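PDB 3SUJ: cerato-platanin 1 from Moniliophthora perniciosa, which is of unknown function but belongs to the secreted cerato-platanin family, folds as a double-psi beta-barrel and binds zinc ions. Local coordinates for residues A2-Y7 against S86-T91; C63-Y68 against D114-D119. All coordinates share one frame; numbering follows the deposited sequence. Where two conformers were deposited one is given.

Starting at the N terminus, residues 2-7 meet residues 86-91 in contact 1 after 78 intervening residues, with strand but no helix among them. Within that loop runs strand 63-68, whose residues pair in contact 2 with 114-119, on strand 111-118; contact 2 closes this second loop after two short helices, so the two closures cross rather than nest. Strands 3-7 and 111-118 are neighbours in one mixed sheet and bring the contacts together. Phe-90 of contact 1 packs edge-to-face with Tyr-64 of contact 2, Val-3 and Phe-90 both reach Val-115, and Leu-5 touches Leu-66, giving a shared apolar interior.

Contact 1: A2-Y7 against S86-T91; sequences AVKLSY and SAEGFT. With ZN (zinc ion), chain F.
Strands 3-7 and 90-91 pair in parallel, with Leu-5 beside Phe-90 and Ser-6 beside Thr-91. Two backbone bonds bracket Phe-90: its N donates to Lys-4 O (2.9 Å), while its O accepts from Ser-6 N (2.9 Å). Gly-89 leads into the pairing at backbone angles suited to glycine; a beta carbon there would run into Lys-4 O. On the Leu-5 and Phe-90 face, CG of Leu-5 lies anti to the backbone N (chi1 174°) and brings CD1 across Phe-90 CB at 3.8 Å, while Val-3 CG2 approaches Phe-90 CD1 obliquely at 3.8 Å. On the other face Thr-91 CG2 rests against the carbonyl carbon of Tyr-7, and Thr-91 OG1 shares a hydrogen bond with Ser-86 OG (2.8 Å). A water donates to Phe-90 O and Glu-88 O and accepts from Ser-6 OG, which also bonds Thr-110. At the exposed end, Glu-88 OE2 binds a zinc ion at 1.8 Å, and a second water donates to OE2 and accepts a weak bond from Lys-4 NZ. The parallel pairing of an N-terminal strand with one later in the chain fits the double-psi beta-barrel of the cerato-platanins, with zinc-binding Glu-88 exposed in the loop before strand 90-92.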
loop_
_atom_site.group_PDB
_atom_site.type_symbol
_atom_site.label_atom_id
_atom_site.label_comp_id
_atom_site.label_asym_id
_atom_site.label_seq_id
_atom_site.Cartn_x
_atom_site.Cartn_y
_atom_site.Cartn_z
ATOM N N ALA A 2 5.975 -11.303 -11.131
ATOM C CA ALA A 2 6.113 -10.462 -9.897
ATOM C C ALA A 2 6.274 -8.956 -10.232
ATOM O O ALA A 2 6.435 -8.496 -11.403
ATOM C CB ALA A 2 7.320 -10.967 -9.119
ATOM N N VAL A 3 6.145 -8.195 -9.160
ATOM C CA VAL A 3 6.303 -6.749 -9.275
ATOM C C VAL A 3 7.104 -6.283 -8.109
ATOM O O VAL A 3 7.338 -6.988 -7.140
ATOM C CB VAL A 3 4.954 -5.998 -9.221
ATOM C CG1 VAL A 3 4.112 -6.308 -10.504
ATOM C CG2 VAL A 3 4.268 -6.325 -7.837
ATOM N N LYS A 4 7.601 -5.083 -8.252
ATOM C CA LYS A 4 8.418 -4.481 -7.208
ATOM C C LYS A 4 7.632 -3.913 -6.074
ATOM O O LYS A 4 6.571 -3.284 -6.290
ATOM C CB LYS A 4 9.239 -3.344 -7.815
ATOM C CG LYS A 4 10.298 -3.837 -8.777
ATOM C CD LYS A 4 11.106 -2.606 -9.286
ATOM C CE LYS A 4 11.768 -3.017 -10.550
ATOM N NZ LYS A 4 13.247 -2.850 -10.605
ATOM N N LEU A 5 8.138 -4.068 -4.879
ATOM C CA LEU A 5 7.621 -3.432 -3.680
ATOM C C LEU A 5 8.763 -2.649 -2.999
ATOM O O LEU A 5 9.784 -3.240 -2.647
ATOM C CB LEU A 5 7.035 -4.468 -2.710
ATOM C CG LEU A 5 6.625 -3.838 -1.377
ATOM C CD1 LEU A 5 5.475 -2.908 -1.470
ATOM C CD2 LEU A 5 6.320 -4.908 -0.376
ATOM N N SER A 6 8.484 -1.390 -2.752
ATOM C CA SER A 6 9.398 -0.472 -2.026
ATOM C C SER A 6 8.667 0.055 -0.846
ATOM O O SER A 6 7.481 -0.298 -0.636
ATOM C CB SER A 6 9.779 0.673 -2.930
ATOM O OG SER A 6 10.493 0.095 -4.062
ATOM N N TYR A 7 9.302 0.907 -0.041
ATOM C CA TYR A 7 8.585 1.502 1.087
ATOM C C TYR A 7 8.814 3.004 1.127
ATOM O O TYR A 7 9.793 3.511 0.528
ATOM C CB TYR A 7 8.928 0.867 2.397
ATOM C CG TYR A 7 10.228 1.209 3.008
ATOM C CD1 TYR A 7 11.339 0.485 2.689
ATOM C CD2 TYR A 7 10.316 2.242 3.948
ATOM C CE1 TYR A 7 12.563 0.812 3.242
ATOM C CE2 TYR A 7 11.504 2.575 4.545
ATOM C CZ TYR A 7 12.623 1.873 4.200
ATOM O OH TYR A 7 13.907 2.111 4.786
ATOM N N SER A 86 2.253 5.182 -7.458
ATOM C CA SER A 86 3.676 4.891 -7.463
ATOM C C SER A 86 4.006 4.772 -8.956
ATOM O O SER A 86 3.203 4.241 -9.732
ATOM C CB SER A 86 3.878 3.537 -6.733
ATOM O OG SER A 86 5.253 3.316 -6.425
ATOM N N ALA A 87 5.200 5.178 -9.354
ATOM C CA ALA A 87 5.475 5.082 -10.773
ATOM C C ALA A 87 5.673 3.669 -11.337
ATOM O O ALA A 87 5.300 3.472 -12.495
ATOM C CB ALA A 87 6.546 6.125 -11.250
ATOM N N GLU A 88 6.104 2.703 -10.539
ATOM C CA GLU A 88 6.177 1.325 -10.966
ATOM C C GLU A 88 6.056 0.319 -9.854
ATOM O O GLU A 88 6.983 0.150 -9.025
ATOM C CB GLU A 88 7.558 1.029 -11.672
ATOM C CG GLU A 88 7.586 -0.291 -12.508
ATOM C CD GLU A 88 8.692 -0.350 -13.597
ATOM O OE1 GLU A 88 8.618 0.415 -14.569
ATOM O OE2 GLU A 88 9.594 -1.230 -13.511
ATOM N N GLY A 89 5.115 -0.540 -9.860
ATOM C CA GLY A 89 4.952 -1.448 -8.772
ATOM C C GLY A 89 4.301 -0.754 -7.596
ATOM O O GLY A 89 3.410 0.119 -7.767
ATOM N N PHE A 90 4.658 -1.167 -6.400
ATOM C CA PHE A 90 3.974 -0.742 -5.193
ATOM C C PHE A 90 4.979 -0.109 -4.238
ATOM O O PHE A 90 6.169 -0.500 -4.210
ATOM C CB PHE A 90 3.392 -1.978 -4.484
ATOM C CG PHE A 90 2.190 -2.550 -5.214
ATOM C CD1 PHE A 90 2.352 -3.334 -6.353
ATOM C CD2 PHE A 90 0.926 -2.181 -4.837
ATOM C CE1 PHE A 90 1.217 -3.741 -7.137
ATOM C CE2 PHE A 90 -0.150 -2.654 -5.578
ATOM C CZ PHE A 90 0.022 -3.374 -6.688
ATOM N N THR A 91 4.473 0.802 -3.406
ATOM C CA THR A 91 5.301 1.438 -2.353
ATOM C C THR A 91 4.447 1.420 -1.105
ATOM O O THR A 91 3.470 2.213 -1.034
ATOM C CB THR A 91 5.690 2.844 -2.723
ATOM O OG1 THR A 91 6.404 2.856 -3.935
ATOM C CG2 THR A 91 6.574 3.413 -1.615
HETATM ZN ZN ZN F . 10.534 -1.398 -15.056
HETATM O O HOH W 1 12.544 -2.626 -13.870
HETATM O O HOH W 2 8.359 -0.214 -6.057
#

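Contact 2: C63-Y68 against D114-D119; sequences CYQLTY and DVRKVD. With ZN (zinc ion), chain D.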
loop_
_atom_site.group_PDB
_atom_site.type_symbol
_atom_site.label_atom_id
_atom_site.label_comp_id
_atom_site.label_asym_id
_atom_site.label_seq_id
_atom_site.Cartn_x
_atom_site.Cartn_y
_atom_site.Cartn_z
ATOM N N CYS A 63 -7.702 -3.157 -2.561
ATOM C CA CYS A 63 -6.910 -3.961 -1.657
ATOM C C CYS A 63 -6.067 -4.926 -2.424
ATOM O O CYS A 63 -6.589 -5.762 -3.231
ATOM C CB CYS A 63 -7.871 -4.711 -0.748
ATOM S SG CYS A 63 -7.032 -5.714 0.545
ATOM N N TYR A 64 -4.760 -4.914 -2.216
ATOM C CA TYR A 64 -3.823 -5.783 -2.931
ATOM C C TYR A 64 -3.171 -6.721 -1.968
ATOM O O TYR A 64 -2.556 -6.258 -0.949
ATOM C CB TYR A 64 -2.751 -4.937 -3.669
ATOM C CG TYR A 64 -3.330 -4.146 -4.776
ATOM C CD1 TYR A 64 -3.364 -4.682 -6.068
ATOM C CD2 TYR A 64 -3.804 -2.863 -4.612
ATOM C CE1 TYR A 64 -3.876 -3.982 -7.155
ATOM C CE2 TYR A 64 -4.322 -2.150 -5.719
ATOM C CZ TYR A 64 -4.295 -2.694 -6.958
ATOM O OH TYR A 64 -4.817 -1.937 -8.011
ATOM N N GLN A 65 -3.193 -8.002 -2.261
ATOM C CA GLN A 65 -2.409 -8.972 -1.549
ATOM C C GLN A 65 -1.048 -9.077 -2.166
ATOM O O GLN A 65 -0.897 -9.340 -3.376
ATOM C CB GLN A 65 -3.099 -10.302 -1.669
ATOM C CG GLN A 65 -2.336 -11.446 -0.919
ATOM C CD GLN A 65 -2.969 -12.795 -1.213
ATOM O OE1 GLN A 65 -3.238 -13.082 -2.410
ATOM N NE2 GLN A 65 -3.283 -13.591 -0.230
ATOM N N LEU A 66 -0.031 -8.801 -1.357
ATOM C CA LEU A 66 1.357 -8.833 -1.797
ATOM C C LEU A 66 2.065 -9.930 -1.047
ATOM O O LEU A 66 2.067 -9.929 0.155
ATOM C CB LEU A 66 2.047 -7.497 -1.530
ATOM C CG LEU A 66 1.335 -6.263 -2.072
ATOM C CD1 LEU A 66 2.086 -4.949 -1.679
ATOM C CD2 LEU A 66 1.223 -6.283 -3.558
ATOM N N THR A 67 2.640 -10.856 -1.803
ATOM C CA THR A 67 3.256 -12.042 -1.210
ATOM C C THR A 67 4.714 -12.080 -1.534
ATOM O O THR A 67 5.148 -11.960 -2.672
ATOM C CB THR A 67 2.570 -13.362 -1.723
ATOM O OG1 THR A 67 1.152 -13.263 -1.361
ATOM C CG2 THR A 67 3.187 -14.565 -1.008
ATOM N N TYR A 68 5.447 -12.211 -0.425
ATOM C CA TYR A 68 6.957 -12.259 -0.497
ATOM C C TYR A 68 7.392 -13.625 -0.123
ATOM O O TYR A 68 7.007 -14.150 0.913
ATOM C CB TYR A 68 7.580 -11.224 0.446
ATOM C CG TYR A 68 9.087 -11.217 0.443
ATOM C CD1 TYR A 68 9.799 -10.899 -0.687
ATOM C CD2 TYR A 68 9.766 -11.565 1.589
ATOM C CE1 TYR A 68 11.233 -10.882 -0.668
ATOM C CE2 TYR A 68 11.208 -11.547 1.620
ATOM C CZ TYR A 68 11.820 -11.231 0.478
ATOM O OH TYR A 68 13.224 -11.174 0.472
ATOM N N ASP A 114 4.654 -11.291 -5.397
ATOM C CA ASP A 114 3.438 -11.599 -6.237
ATOM C C ASP A 114 2.299 -10.748 -5.800
ATOM O O ASP A 114 2.150 -10.506 -4.623
ATOM C CB ASP A 114 3.069 -13.099 -6.041
ATOM C CG ASP A 114 3.871 -13.931 -6.916
ATOM O OD1 ASP A 114 3.551 -13.946 -8.123
ATOM O OD2 ASP A 114 4.850 -14.497 -6.444
ATOM N N VAL A 115 1.458 -10.269 -6.690
ATOM C CA VAL A 115 0.358 -9.381 -6.386
ATOM C C VAL A 115 -0.933 -9.968 -6.919
ATOM O O VAL A 115 -0.956 -10.406 -8.123
ATOM C CB VAL A 115 0.627 -7.999 -6.961
ATOM C CG1 VAL A 115 0.958 -8.009 -8.423
ATOM C CG2 VAL A 115 -0.562 -7.054 -6.702
ATOM N N ARG A 116 -1.996 -9.852 -6.142
ATOM C CA ARG A 116 -3.323 -10.136 -6.627
ATOM C C ARG A 116 -4.219 -9.082 -6.038
ATOM O O ARG A 116 -4.113 -8.818 -4.813
ATOM C CB ARG A 116 -3.662 -11.496 -6.017
ATOM C CG ARG A 116 -4.782 -12.345 -6.463
ATOM C CD ARG A 116 -3.986 -13.653 -6.253
ATOM N NE ARG A 116 -3.963 -14.505 -7.390
ATOM C CZ ARG A 116 -4.596 -15.654 -7.355
ATOM N NH1 ARG A 116 -5.245 -16.009 -6.245
ATOM N NH2 ARG A 116 -4.662 -16.324 -8.433
ATOM N N LYS A 117 -5.124 -8.497 -6.777
ATOM C CA LYS A 117 -6.201 -7.692 -6.173
ATOM C C LYS A 117 -7.196 -8.613 -5.507
ATOM O O LYS A 117 -7.545 -9.658 -6.109
ATOM C CB LYS A 117 -6.898 -6.867 -7.220
ATOM C CG LYS A 117 -7.832 -5.863 -6.414
ATOM C CD LYS A 117 -8.608 -4.907 -7.237
ATOM C CE LYS A 117 -7.710 -3.816 -8.002
ATOM N NZ LYS A 117 -8.603 -2.970 -8.680
ATOM N N VAL A 118 -7.543 -8.373 -4.250
ATOM C CA VAL A 118 -8.448 -9.227 -3.467
ATOM C C VAL A 118 -9.579 -8.368 -2.905
ATOM O O VAL A 118 -9.603 -7.157 -2.995
ATOM C CB VAL A 118 -7.682 -9.958 -2.327
ATOM C CG1 VAL A 118 -6.600 -10.875 -2.881
ATOM C CG2 VAL A 118 -7.024 -8.936 -1.322
ATOM N N ASP A 119 -10.582 -9.030 -2.356
ATOM C CA ASP A 119 -11.702 -8.318 -1.763
ATOM C C ASP A 119 -11.213 -7.388 -0.708
ATOM O O ASP A 119 -10.365 -7.729 0.085
ATOM C CB ASP A 119 -12.584 -9.361 -1.084
ATOM C CG ASP A 119 -13.930 -8.807 -0.656
ATOM O OD1 ASP A 119 -14.792 -8.803 -1.518
ATOM O OD2 ASP A 119 -14.059 -8.300 0.469
HETATM ZN ZN ZN D . -16.600 -8.462 -0.801
HETATM O O HOH W 3 -9.970 -4.439 -3.657
HETATM O O HOH W 4 6.000 -14.536 -3.708
#
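Tyr-64 pairs with Lys-117 and Leu-66 with Val-115 as non-hydrogen-bonded pairs of antiparallel strands 63-68 and 114-118, whose axes come within 4.5 Å. Between and beyond them run the backbone bonds: Gln-65 and Arg-116 exchange two, as do Thr-67 and Asp-114, and Val-118 N donates to Cys-63 O at 3.0 Å. A water bridges Cys-63 N and Val-118 O, which make no direct bond. Another donates to both Thr-67 O, already bonded to Asp-114 N, and Asp-114 OD2.

Apolar packing dominates the inner face. Val-115 CG2 is touched by both Leu-66 CD2 and Tyr-64 CD1, each at 3.7 Å. The Tyr-64 ring also meets the Lys-117 chain, whose CE lies 3.4 Å from Tyr-64 OH; a bend at chi3 (-67°) carries NZ on to Asn-59 and Ser-62. Replacing Tyr-64 with an alanine would probably take away one of the surfaces Val-115 CG2 packs on, and leave Lys-117 CE and the edge-to-face partner Phe-90 without the ring.

On the opposite face Val-118 spreads its methyls, CG1 against Gln-65 CB and CG2 against Cys-63 SG (3.7 Å), the sulfur of the disulfide to Cys-123. Gln-65 OE1 lies 4.0 Å from Arg-116 CB and CD, the guanidinium runs on away, and Gln-65 NE2 bonds Tyr-79.

At the C-terminal end of the segment, Asp-119 OD1 binds a zinc ion at 2.0 Å while OD2 is hydrogen-bonded to Ser-121 OG. The Tyr-64, Leu-66 and Val-115 face is thus mainly apolar with a polar edge at Lys-117, whereas the other mixes Val-118 packing, the disulfide and polar groups.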